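Local coordinates for protein VP5 (Halorubrum pleomorphic virus 2, PDB 6QGI) that probably serves as the viral envelope fusion protein that merges the membrane of the virus with that of its haloarchaeal host, at residues A[64-69]-A[229-234]; A[93-98]-A[244-249]; A[100-105]-A[237-242]; A[111-116]-A[193-198]. All blocks are in the same frame, centred on the assembly; numbering follows the deposited sequence.

Contact 1: residues A[64-69]-A[229-234]; sequences NILDGV and KPIYDE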
loop_
_atom_site.group_PDB
_atom_site.type_symbol
_atom_site.label_atom_id
_atom_site.label_comp_id
_atom_site.label_asym_id
_atom_site.label_seq_id
_atom_site.Cartn_x
_atom_site.Cartn_y
_atom_site.Cartn_z
ATOM N N ASN A 64 -5.398 4.987 -7.105
ATOM C CA ASN A 64 -5.983 6.325 -7.079
ATOM C C ASN A 64 -5.011 7.415 -6.614
ATOM O O ASN A 64 -5.438 8.558 -6.413
ATOM C CB ASN A 64 -7.233 6.323 -6.202
ATOM C CG ASN A 64 -8.345 5.479 -6.764
ATOM O OD1 ASN A 64 -8.678 5.548 -7.955
ATOM N ND2 ASN A 64 -8.951 4.665 -5.912
ATOM N N ILE A 65 -3.713 7.088 -6.486
ATOM C CA ILE A 65 -2.672 8.051 -6.095
ATOM C C ILE A 65 -1.980 8.606 -7.359
ATOM O O ILE A 65 -1.137 9.498 -7.250
ATOM C CB ILE A 65 -1.640 7.456 -5.081
ATOM C CG1 ILE A 65 -0.904 6.222 -5.658
ATOM C CG2 ILE A 65 -2.295 7.164 -3.716
ATOM C CD1 ILE A 65 0.403 5.928 -5.109
ATOM N N LEU A 66 -2.353 8.082 -8.552
ATOM C CA LEU A 66 -1.800 8.470 -9.851
ATOM C C LEU A 66 -2.205 9.890 -10.248
ATOM O O LEU A 66 -1.494 10.515 -11.042
ATOM C CB LEU A 66 -2.169 7.471 -10.953
ATOM C CG LEU A 66 -1.469 6.110 -10.881
ATOM C CD1 LEU A 66 -2.205 5.083 -11.701
ATOM C CD2 LEU A 66 -0.010 6.192 -11.326
ATOM N N ASP A 67 -3.306 10.424 -9.665
ATOM C CA ASP A 67 -3.720 11.820 -9.869
ATOM C C ASP A 67 -2.638 12.725 -9.262
ATOM O O ASP A 67 -2.333 13.790 -9.806
ATOM C CB ASP A 67 -5.104 12.097 -9.244
ATOM C CG ASP A 67 -6.262 12.183 -10.230
ATOM O OD1 ASP A 67 -6.054 12.694 -11.357
ATOM O OD2 ASP A 67 -7.386 11.767 -9.863
ATOM N N GLY A 68 -2.033 12.244 -8.172
ATOM C CA GLY A 68 -0.922 12.887 -7.488
ATOM C C GLY A 68 0.368 12.793 -8.275
ATOM O O GLY A 68 1.227 13.667 -8.150
ATOM N N VAL A 69 0.512 11.730 -9.091
ATOM C CA VAL A 69 1.674 11.525 -9.960
ATOM C C VAL A 69 1.613 12.601 -11.046
ATOM O O VAL A 69 2.614 13.270 -11.301
ATOM C CB VAL A 69 1.748 10.080 -10.538
ATOM C CG1 VAL A 69 2.896 9.932 -11.528
ATOM C CG2 VAL A 69 1.876 9.044 -9.428
ATOM N N LYS A 229 -2.924 -4.112 -15.065
ATOM C CA LYS A 229 -3.281 -3.449 -16.327
ATOM C C LYS A 229 -4.024 -2.108 -16.093
ATOM O O LYS A 229 -3.620 -1.133 -16.732
ATOM C CB LYS A 229 -4.098 -4.379 -17.248
ATOM C CG LYS A 229 -4.561 -3.755 -18.564
ATOM C CD LYS A 229 -3.407 -3.348 -19.461
ATOM C CE LYS A 229 -3.878 -2.977 -20.840
ATOM N NZ LYS A 229 -2.827 -2.233 -21.586
ATOM N N PRO A 230 -5.051 -1.981 -15.203
ATOM C CA PRO A 230 -5.682 -0.662 -15.011
ATOM C C PRO A 230 -4.708 0.385 -14.460
ATOM O O PRO A 230 -4.804 1.545 -14.862
ATOM C CB PRO A 230 -6.809 -0.942 -14.010
ATOM C CG PRO A 230 -7.041 -2.400 -14.085
ATOM C CD PRO A 230 -5.695 -2.987 -14.336
ATOM N N ILE A 231 -3.771 -0.018 -13.560
ATOM C CA ILE A 231 -2.775 0.891 -12.971
ATOM C C ILE A 231 -1.796 1.357 -14.066
ATOM O O ILE A 231 -1.517 2.555 -14.135
ATOM C CB ILE A 231 -2.034 0.289 -11.746
ATOM C CG1 ILE A 231 -3.030 -0.195 -10.687
ATOM C CG2 ILE A 231 -1.056 1.309 -11.138
ATOM C CD1 ILE A 231 -2.496 -1.190 -9.726
ATOM N N TYR A 232 -1.307 0.424 -14.929
ATOM C CA TYR A 232 -0.407 0.747 -16.043
ATOM C C TYR A 232 -1.076 1.729 -17.018
ATOM O O TYR A 232 -0.446 2.715 -17.397
ATOM C CB TYR A 232 0.068 -0.519 -16.808
ATOM C CG TYR A 232 0.699 -0.188 -18.148
ATOM C CD1 TYR A 232 1.989 0.329 -18.226
ATOM C CD2 TYR A 232 -0.038 -0.284 -19.330
ATOM C CE1 TYR A 232 2.541 0.719 -19.443
ATOM C CE2 TYR A 232 0.504 0.106 -20.554
ATOM C CZ TYR A 232 1.798 0.601 -20.608
ATOM O OH TYR A 232 2.344 0.978 -21.813
ATOM N N ASP A 233 -2.322 1.421 -17.455
ATOM C CA ASP A 233 -3.121 2.213 -18.398
ATOM C C ASP A 233 -3.339 3.632 -17.898
ATOM O O ASP A 233 -3.180 4.564 -18.685
ATOM C CB ASP A 233 -4.481 1.544 -18.678
ATOM C CG ASP A 233 -4.439 0.347 -19.605
ATOM O OD1 ASP A 233 -3.391 0.135 -20.254
ATOM O OD2 ASP A 233 -5.463 -0.370 -19.694
ATOM N N GLU A 234 -3.688 3.795 -16.600
ATOM C CA GLU A 234 -3.894 5.097 -15.954
ATOM C C GLU A 234 -2.560 5.851 -15.877
ATOM O O GLU A 234 -2.538 7.055 -16.119
ATOM C CB GLU A 234 -4.519 4.930 -14.554
ATOM C CG GLU A 234 -5.131 6.204 -13.987
ATOM C CD GLU A 234 -5.831 6.069 -12.645
ATOM O OE1 GLU A 234 -6.608 5.103 -12.465
ATOM O OE2 GLU A 234 -5.621 6.949 -11.779
#
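L66, near the start of helix 66-86, packs against I231 and E234 of helix 225-253, a helix-to-helix contact within the helical bundle of this envelope protein. The side chain of L66 points across to the other helix, and its CD1 methyl does most of the touching. That methyl lies 3.6 Å from the backbone O of I231, with the CG2 branch of I231 next to it at 4.0 Å from L66 CD1. E234, about one turn on from I231, approaches the same methyl. Its CG stands opposite the backbone N (chi1 -163°) and the chain stays extended beyond it, which carries its aliphatic part over the CD1 methyl of L66 at a slant: E234 CB is 3.7 Å from L66 CD1.

The helix that carries I231 and E234 is kinked, since the N atoms of P230 and I231 make no bond to the preceding turn; proline has no N-H to give. A salt bridge from K229 NZ to D233 OD1 (2.8 Å) spans this turn and uses the syn lone pair of the carboxylate. K229 NZ is also bonded to M196 O. D67 OD2 and E234 OE2 stand 5.5 Å apart, like charges that might slightly raise the pKa of one of the two acids. Across the contact itself, E234 makes no hydrogen bond, and its OE2 lies 3.6 Å from the aliphatic CB of L66.

Contact 2: residues A[93-98]-A[244-249]; sequences AVLDAA and SGISTW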
loop_
_atom_site.group_PDB
_atom_site.type_symbol
_atom_site.label_atom_id
_atom_site.label_comp_id
_atom_site.label_asym_id
_atom_site.label_seq_id
_atom_site.Cartn_x
_atom_site.Cartn_y
_atom_site.Cartn_z
ATOM N N ALA A 93 13.173 24.931 -26.486
ATOM C CA ALA A 93 14.046 24.657 -25.337
ATOM C C ALA A 93 13.272 24.631 -24.007
ATOM O O ALA A 93 13.601 23.823 -23.141
ATOM C CB ALA A 93 15.153 25.695 -25.269
ATOM N N VAL A 94 12.253 25.507 -23.854
ATOM C CA VAL A 94 11.397 25.615 -22.663
ATOM C C VAL A 94 10.558 24.331 -22.535
ATOM O O VAL A 94 10.490 23.741 -21.451
ATOM C CB VAL A 94 10.506 26.896 -22.709
ATOM C CG1 VAL A 94 9.473 26.905 -21.588
ATOM C CG2 VAL A 94 11.352 28.168 -22.664
ATOM N N LEU A 95 9.947 23.893 -23.651
ATOM C CA LEU A 95 9.134 22.682 -23.711
ATOM C C LEU A 95 9.999 21.423 -23.540
ATOM O O LEU A 95 9.586 20.524 -22.811
ATOM C CB LEU A 95 8.345 22.634 -25.031
ATOM C CG LEU A 95 7.408 21.446 -25.297
ATOM C CD1 LEU A 95 6.498 21.146 -24.101
ATOM C CD2 LEU A 95 6.539 21.744 -26.474
ATOM N N ASP A 96 11.193 21.368 -24.176
ATOM C CA ASP A 96 12.110 20.228 -24.073
ATOM C C ASP A 96 12.541 19.993 -22.627
ATOM O O ASP A 96 12.573 18.843 -22.189
ATOM C CB ASP A 96 13.345 20.415 -24.974
ATOM C CG ASP A 96 13.077 20.248 -26.464
ATOM O OD1 ASP A 96 12.300 19.333 -26.835
ATOM O OD2 ASP A 96 13.660 21.020 -27.263
ATOM N N ALA A 97 12.832 21.084 -21.883
ATOM C CA ALA A 97 13.233 21.049 -20.476
ATOM C C ALA A 97 12.089 20.553 -19.607
ATOM O O ALA A 97 12.316 19.802 -18.660
ATOM C CB ALA A 97 13.669 22.427 -20.022
ATOM N N ALA A 98 10.858 20.964 -19.947
ATOM C CA ALA A 98 9.647 20.557 -19.248
ATOM C C ALA A 98 9.361 19.070 -19.475
ATOM O O ALA A 98 9.155 18.356 -18.496
ATOM C CB ALA A 98 8.470 21.400 -19.709
ATOM N N SER A 244 1.113 16.337 -23.433
ATOM C CA SER A 244 0.227 17.158 -24.266
ATOM C C SER A 244 -0.176 18.443 -23.541
ATOM O O SER A 244 -0.269 19.503 -24.166
ATOM C CB SER A 244 -1.021 16.370 -24.659
ATOM O OG SER A 244 -0.684 15.116 -25.230
ATOM N N GLY A 245 -0.402 18.323 -22.234
ATOM C CA GLY A 245 -0.789 19.421 -21.359
ATOM C C GLY A 245 0.313 20.433 -21.127
ATOM O O GLY A 245 0.038 21.633 -21.114
ATOM N N ILE A 246 1.569 19.969 -20.954
ATOM C CA ILE A 246 2.705 20.868 -20.745
ATOM C C ILE A 246 3.033 21.579 -22.072
ATOM O O ILE A 246 3.401 22.750 -22.034
ATOM C CB ILE A 246 3.945 20.201 -20.061
ATOM C CG1 ILE A 246 4.855 21.249 -19.377
ATOM C CG2 ILE A 246 4.747 19.273 -20.991
ATOM C CD1 ILE A 246 4.319 21.864 -18.111
ATOM N N SER A 247 2.801 20.911 -23.233
ATOM C CA SER A 247 2.991 21.500 -24.567
ATOM C C SER A 247 1.992 22.640 -24.784
ATOM O O SER A 247 2.306 23.610 -25.478
ATOM C CB SER A 247 2.841 20.444 -25.657
ATOM O OG SER A 247 3.216 20.966 -26.922
ATOM N N THR A 248 0.794 22.514 -24.174
ATOM C CA THR A 248 -0.273 23.514 -24.204
ATOM C C THR A 248 0.090 24.617 -23.196
ATOM O O THR A 248 -0.010 25.793 -23.532
ATOM C CB THR A 248 -1.640 22.851 -23.929
ATOM O OG1 THR A 248 -1.864 21.826 -24.899
ATOM C CG2 THR A 248 -2.800 23.844 -23.958
ATOM N N TRP A 249 0.546 24.230 -21.983
ATOM C CA TRP A 249 0.943 25.141 -20.903
ATOM C C TRP A 249 2.063 26.081 -21.352
ATOM O O TRP A 249 1.967 27.279 -21.106
ATOM C CB TRP A 249 1.358 24.367 -19.635
ATOM C CG TRP A 249 1.579 25.258 -18.448
ATOM C CD1 TRP A 249 0.638 25.687 -17.562
ATOM C CD2 TRP A 249 2.815 25.866 -18.046
ATOM N NE1 TRP A 249 1.202 26.538 -16.645
ATOM C CE2 TRP A 249 2.543 26.645 -16.900
ATOM C CE3 TRP A 249 4.132 25.827 -18.542
ATOM C CZ2 TRP A 249 3.536 27.378 -16.240
ATOM C CZ3 TRP A 249 5.113 26.551 -17.886
ATOM C CH2 TRP A 249 4.811 27.321 -16.754
#
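L95 of helix 91-133 reaches over to I246 and S247 of helix 225-253, and the path of its side chain accounts for much of the contact. The bond to CB runs along the flank of the partner helix, but the next torsion sends CG opposite the backbone N (chi1 -179°), so that both methyls end nearer to that helix than CB does. CD1 comes down on the backbone, 3.6 Å from S247 CA and 3.8 Å from S247 N, and also has I246 CG2 beside it at 4.0 Å. The other branch, CD2, rests 3.4 Å from S247 OG. One turn further along, A98 points toward the partner helix, and its CB meets I246 CG1 at 3.6 Å.

The two short helical segments run roughly antiparallel, at 149° between their N-to-C directions, with axes 9.8 Å apart at closest approach. On the far side of the partner helix, T248 OG1 donates to S244 O over 2.9 Å; T248 N reaches the same oxygen from the other face of the carbonyl plane. V250 also touches L95, while K78 of helix 66-86 lies on I246.

No hydrogen bond joins the segments. L95 presents only carbon to the S247 hydroxyl, which makes that approach a van der Waals contact, and the attraction between these two segments is therefore probably mostly of that kind, at a partly buried site.

Contact 3: residues A[100-105]-A[237-242]; sequences TEVNSY and TVLQNV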
loop_
_atom_site.group_PDB
_atom_site.type_symbol
_atom_site.label_atom_id
_atom_site.label_comp_id
_atom_site.label_asym_id
_atom_site.label_seq_id
_atom_site.Cartn_x
_atom_site.Cartn_y
_atom_site.Cartn_z
ATOM N N THR A 100 11.433 16.630 -20.480
ATOM C CA THR A 100 12.530 15.833 -19.924
ATOM C C THR A 100 12.247 15.548 -18.453
ATOM O O THR A 100 12.486 14.429 -18.007
ATOM C CB THR A 100 13.876 16.544 -20.148
ATOM O OG1 THR A 100 14.079 16.663 -21.554
ATOM C CG2 THR A 100 15.059 15.799 -19.541
ATOM N N GLU A 101 11.694 16.533 -17.722
ATOM C CA GLU A 101 11.333 16.381 -16.315
ATOM C C GLU A 101 10.144 15.437 -16.164
ATOM O O GLU A 101 10.124 14.657 -15.213
ATOM C CB GLU A 101 11.044 17.736 -15.663
ATOM C CG GLU A 101 12.294 18.577 -15.456
ATOM C CD GLU A 101 13.348 17.995 -14.535
ATOM O OE1 GLU A 101 13.116 17.961 -13.305
ATOM O OE2 GLU A 101 14.409 17.572 -15.049
ATOM N N VAL A 102 9.181 15.479 -17.116
ATOM C CA VAL A 102 8.002 14.599 -17.153
ATOM C C VAL A 102 8.488 13.165 -17.358
ATOM O O VAL A 102 8.145 12.279 -16.580
ATOM C CB VAL A 102 6.979 15.016 -18.261
ATOM C CG1 VAL A 102 5.827 14.018 -18.389
ATOM C CG2 VAL A 102 6.443 16.415 -18.026
ATOM N N ASN A 103 9.327 12.969 -18.388
ATOM C CA ASN A 103 9.877 11.684 -18.788
ATOM C C ASN A 103 10.824 11.099 -17.741
ATOM O O ASN A 103 10.771 9.895 -17.509
ATOM C CB ASN A 103 10.573 11.803 -20.142
ATOM C CG ASN A 103 9.639 12.194 -21.270
ATOM O OD1 ASN A 103 8.435 11.918 -21.254
ATOM N ND2 ASN A 103 10.173 12.857 -22.279
ATOM N N SER A 104 11.655 11.940 -17.096
ATOM C CA SER A 104 12.612 11.524 -16.067
ATOM C C SER A 104 11.895 11.023 -14.814
ATOM O O SER A 104 12.254 9.974 -14.273
ATOM C CB SER A 104 13.548 12.675 -15.709
ATOM O OG SER A 104 14.632 12.232 -14.914
ATOM N N TYR A 105 10.876 11.773 -14.364
ATOM C CA TYR A 105 10.088 11.443 -13.187
ATOM C C TYR A 105 9.181 10.223 -13.456
ATOM O O TYR A 105 9.119 9.325 -12.610
ATOM C CB TYR A 105 9.275 12.665 -12.710
ATOM C CG TYR A 105 8.135 12.330 -11.771
ATOM C CD1 TYR A 105 8.372 11.705 -10.548
ATOM C CD2 TYR A 105 6.821 12.633 -12.103
ATOM C CE1 TYR A 105 7.326 11.380 -9.691
ATOM C CE2 TYR A 105 5.769 12.323 -11.247
ATOM C CZ TYR A 105 6.024 11.689 -10.046
ATOM O OH TYR A 105 4.979 11.401 -9.207
ATOM N N THR A 237 -1.860 6.989 -19.312
ATOM C CA THR A 237 -2.780 8.093 -19.604
ATOM C C THR A 237 -2.178 9.384 -19.023
ATOM O O THR A 237 -2.151 10.405 -19.715
ATOM C CB THR A 237 -4.192 7.778 -19.062
ATOM O OG1 THR A 237 -4.690 6.602 -19.705
ATOM C CG2 THR A 237 -5.179 8.922 -19.266
ATOM N N VAL A 238 -1.647 9.312 -17.781
ATOM C CA VAL A 238 -1.014 10.424 -17.062
ATOM C C VAL A 238 0.190 10.941 -17.874
ATOM O O VAL A 238 0.281 12.144 -18.101
ATOM C CB VAL A 238 -0.635 10.021 -15.604
ATOM C CG1 VAL A 238 0.424 10.944 -15.007
ATOM C CG2 VAL A 238 -1.870 9.991 -14.711
ATOM N N LEU A 239 1.068 10.032 -18.350
ATOM C CA LEU A 239 2.257 10.374 -19.130
ATOM C C LEU A 239 1.893 11.102 -20.423
ATOM O O LEU A 239 2.541 12.093 -20.752
ATOM C CB LEU A 239 3.091 9.110 -19.428
ATOM C CG LEU A 239 4.322 9.244 -20.341
ATOM C CD1 LEU A 239 5.384 10.133 -19.735
ATOM C CD2 LEU A 239 4.907 7.898 -20.655
ATOM N N GLN A 240 0.844 10.640 -21.121
ATOM C CA GLN A 240 0.376 11.233 -22.372
ATOM C C GLN A 240 -0.307 12.584 -22.130
ATOM O O GLN A 240 -0.083 13.517 -22.902
ATOM C CB GLN A 240 -0.575 10.276 -23.112
ATOM C CG GLN A 240 0.078 8.973 -23.608
ATOM C CD GLN A 240 1.244 9.165 -24.556
ATOM O OE1 GLN A 240 1.214 9.988 -25.482
ATOM N NE2 GLN A 240 2.302 8.397 -24.345
ATOM N N ASN A 241 -1.119 12.691 -21.059
ATOM C CA ASN A 241 -1.851 13.908 -20.698
ATOM C C ASN A 241 -0.925 15.014 -20.197
ATOM O O ASN A 241 -1.179 16.176 -20.510
ATOM C CB ASN A 241 -2.936 13.620 -19.643
ATOM C CG ASN A 241 -4.135 12.832 -20.135
ATOM O OD1 ASN A 241 -4.290 12.526 -21.326
ATOM N ND2 ASN A 241 -5.017 12.475 -19.210
ATOM N N VAL A 242 0.125 14.677 -19.418
ATOM C CA VAL A 242 1.067 15.682 -18.905
ATOM C C VAL A 242 1.940 16.192 -20.071
ATOM O O VAL A 242 2.187 17.391 -20.130
ATOM C CB VAL A 242 1.909 15.212 -17.685
ATOM C CG1 VAL A 242 2.855 16.311 -17.202
ATOM C CG2 VAL A 242 1.004 14.786 -16.538
#
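V102 faces V242 and L239 across the interface between helices 91-133 and 225-253; these three buried residues, with the partly exposed N103, form the first shell. Both methyls of V102 meet one branch of V242: V102 CG2 lies 3.7 Å from V242 CG1, and V102 CG1 lies 3.9 Å from that same methyl. A single V242 branch thus sits against the fork of the opposite valine. V102 CG1 also has L239 CD1 at 4.1 Å. L239 leaves its helix along the flank, and placing CG opposite its backbone N (chi1 175°) brings CD1 nearer the partner. There it lies 3.8 Å from N103 OD1, the leucine and asparagine side chains meeting at about a right angle.

A second shell sets these groups in place. The amide oxygen of N103 has its hydrogen bond with NH2 of R243, just beyond the segment on the facing helix, which helps to hold that oxygen beside L239 CD1. A77 of helix 66-86 packs on V102, whereas L106 and Q110 of helix 91-133, together with A172 from a loop, also touch L239. The segments themselves run close to antiparallel, 170° between their directions, with axes 10.5 Å apart at closest approach.

Every touch between the two segments is therefore dispersive, carbon on carbon apart from the asparagine oxygen against a methyl. N103 OD1 keeps its polar partner, R243 NH2, while its flank packs on the leucine methyl, and the interface gains a cross-helix polar link at the margin of an apolar seam.

Contact 4: residues A[111-116]-A[193-198]; sequences SNFLKT and YDPMSG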
loop_
_atom_site.group_PDB
_atom_site.type_symbol
_atom_site.label_atom_id
_atom_site.label_comp_id
_atom_site.label_asym_id
_atom_site.label_seq_id
_atom_site.Cartn_x
_atom_site.Cartn_y
_atom_site.Cartn_z
ATOM N N SER A 111 9.515 2.398 -13.680
ATOM C CA SER A 111 10.560 1.459 -13.265
ATOM C C SER A 111 10.220 0.812 -11.943
ATOM O O SER A 111 10.342 -0.400 -11.836
ATOM C CB SER A 111 11.920 2.143 -13.171
ATOM O OG SER A 111 12.277 2.697 -14.425
ATOM N N ASN A 112 9.775 1.600 -10.948
ATOM C CA ASN A 112 9.410 1.082 -9.628
ATOM C C ASN A 112 8.256 0.101 -9.721
ATOM O O ASN A 112 8.305 -0.952 -9.090
ATOM C CB ASN A 112 9.056 2.216 -8.675
ATOM C CG ASN A 112 10.238 3.013 -8.200
ATOM O OD1 ASN A 112 11.362 2.516 -8.059
ATOM N ND2 ASN A 112 10.008 4.285 -7.952
ATOM N N PHE A 113 7.236 0.440 -10.534
ATOM C CA PHE A 113 6.046 -0.367 -10.773
ATOM C C PHE A 113 6.402 -1.693 -11.464
ATOM O O PHE A 113 5.856 -2.735 -11.107
ATOM C CB PHE A 113 5.043 0.443 -11.612
ATOM C CG PHE A 113 3.795 -0.285 -12.050
ATOM C CD1 PHE A 113 2.708 -0.407 -11.198
ATOM C CD2 PHE A 113 3.679 -0.790 -13.339
ATOM C CE1 PHE A 113 1.553 -1.075 -11.607
ATOM C CE2 PHE A 113 2.523 -1.455 -13.746
ATOM C CZ PHE A 113 1.466 -1.586 -12.880
ATOM N N LEU A 114 7.311 -1.651 -12.448
ATOM C CA LEU A 114 7.700 -2.842 -13.204
ATOM C C LEU A 114 8.714 -3.699 -12.448
ATOM O O LEU A 114 8.694 -4.916 -12.623
ATOM C CB LEU A 114 8.223 -2.485 -14.603
ATOM C CG LEU A 114 7.186 -1.829 -15.526
ATOM C CD1 LEU A 114 7.817 -1.275 -16.779
ATOM C CD2 LEU A 114 6.011 -2.755 -15.798
ATOM N N LYS A 115 9.547 -3.093 -11.574
ATOM C CA LYS A 115 10.509 -3.827 -10.745
ATOM C C LYS A 115 9.766 -4.662 -9.694
ATOM O O LYS A 115 10.191 -5.774 -9.375
ATOM C CB LYS A 115 11.499 -2.873 -10.071
ATOM C CG LYS A 115 12.702 -2.496 -10.906
ATOM C CD LYS A 115 13.591 -1.496 -10.181
ATOM C CE LYS A 115 14.503 -0.763 -11.137
ATOM N NZ LYS A 115 15.532 -1.662 -11.729
ATOM N N THR A 116 8.643 -4.120 -9.177
ATOM C CA THR A 116 7.760 -4.767 -8.201
ATOM C C THR A 116 7.156 -6.025 -8.834
ATOM O O THR A 116 7.087 -7.053 -8.159
ATOM C CB THR A 116 6.680 -3.783 -7.721
ATOM O OG1 THR A 116 7.305 -2.596 -7.244
ATOM C CG2 THR A 116 5.781 -4.361 -6.625
ATOM N N TYR A 193 1.695 -12.985 -19.549
ATOM C CA TYR A 193 1.086 -11.911 -18.765
ATOM C C TYR A 193 2.125 -10.986 -18.189
ATOM O O TYR A 193 3.106 -11.438 -17.598
ATOM C CB TYR A 193 0.223 -12.455 -17.609
ATOM C CG TYR A 193 -0.825 -13.482 -17.982
ATOM C CD1 TYR A 193 -1.572 -13.363 -19.150
ATOM C CD2 TYR A 193 -1.128 -14.533 -17.117
ATOM C CE1 TYR A 193 -2.553 -14.292 -19.478
ATOM C CE2 TYR A 193 -2.130 -15.447 -17.421
ATOM C CZ TYR A 193 -2.838 -15.325 -18.600
ATOM O OH TYR A 193 -3.792 -16.256 -18.905
ATOM N N ASP A 194 1.871 -9.683 -18.314
ATOM C CA ASP A 194 2.709 -8.614 -17.783
ATOM C C ASP A 194 1.778 -7.414 -17.480
ATOM O O ASP A 194 0.637 -7.426 -17.952
ATOM C CB ASP A 194 3.864 -8.269 -18.765
ATOM C CG ASP A 194 3.458 -7.829 -20.156
ATOM O OD1 ASP A 194 2.268 -7.779 -20.431
ATOM O OD2 ASP A 194 4.337 -7.514 -20.951
ATOM N N PRO A 195 2.189 -6.387 -16.700
ATOM C CA PRO A 195 1.263 -5.277 -16.404
ATOM C C PRO A 195 0.789 -4.470 -17.630
ATOM O O PRO A 195 -0.237 -3.794 -17.534
ATOM C CB PRO A 195 2.069 -4.385 -15.458
ATOM C CG PRO A 195 3.129 -5.245 -14.913
ATOM C CD PRO A 195 3.470 -6.203 -15.997
ATOM N N MET A 196 1.519 -4.565 -18.746
ATOM C CA MET A 196 1.174 -3.805 -19.979
ATOM C C MET A 196 0.127 -4.544 -20.824
ATOM O O MET A 196 -0.822 -3.880 -21.287
ATOM C CB MET A 196 2.422 -3.553 -20.830
ATOM C CG MET A 196 3.525 -2.823 -20.085
ATOM S SD MET A 196 4.484 -3.922 -19.012
ATOM C CE MET A 196 5.733 -4.496 -20.161
ATOM N N SER A 197 0.297 -5.854 -21.030
ATOM C CA SER A 197 -0.626 -6.625 -21.864
ATOM C C SER A 197 -1.868 -7.085 -21.097
ATOM O O SER A 197 -2.945 -7.177 -21.690
ATOM C CB SER A 197 0.079 -7.834 -22.473
ATOM O OG SER A 197 0.251 -8.903 -21.554
ATOM N N GLY A 198 -1.705 -7.372 -19.807
ATOM C CA GLY A 198 -2.775 -7.889 -18.963
ATOM C C GLY A 198 -3.119 -9.313 -19.351
ATOM O O GLY A 198 -2.246 -10.055 -19.812
#
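With its CG opposite the backbone N (chi1 175°), F113 of helix 91-133 carries its ring to P195, in the loop after strand 189-193; L114 has its CG opposite the carbonyl carbon instead (chi1 -64°), which brings CD2 round to the neighbouring part of the same proline. The F113 and P195 side chains run past one another in opposing senses, and P195 CB meets the F113 ring obliquely, with F113 CE2 at 3.4 Å from P195 CB, a tight approach, and F113 CZ at 3.9 Å from that same CB. P195 CG faces L114 CD2 at 3.9 Å. M196, its chain bent at the second and third torsions, turns its sulfur back so that SD lies 3.7 Å from L114 CD2, the two side chains meeting nearly at a right angle.

Behind the proline the loop is held by D194. Its OD1 takes two bonds, from S197 N at 2.8 Å and from S197 OG at 2.6 Å, reaching it from opposite faces of the carboxylate plane. D194 OD2 is bonded to T167 OG1. W228 and I231 of helix 225-253 pack on the helix side of the contact, W228 with T116 and I231 with F113.

Across the interface the contact is wholly apolar. The bond from S197 N to D194 OD1, three residues back, is an Asx motif, consistent with a short turn that presents P195 and M196 to the helix.

How the contacts relate
From the N terminus, helix 66-86 comes first, and contact 1 closes a long loop from its start to helix 225-253. Helix 91-133 then supplies one side of contacts 2, 3 and 4 in turn. The chain next forms the antiparallel strands between 155 and 193, and contact 4 ties the loop after them back to helix 91-133. Contact 3 lies within contact 2, as expected for an antiparallel helix pair, and contact 4 lies within both; contact 1 encloses contact 4 but crosses contacts 2 and 3. Y232 CB comes within 3.4 Å of P195 O, so contacts 1 and 4 touch directly, and V69 O near Y105 CE2 joins contacts 1 and 3.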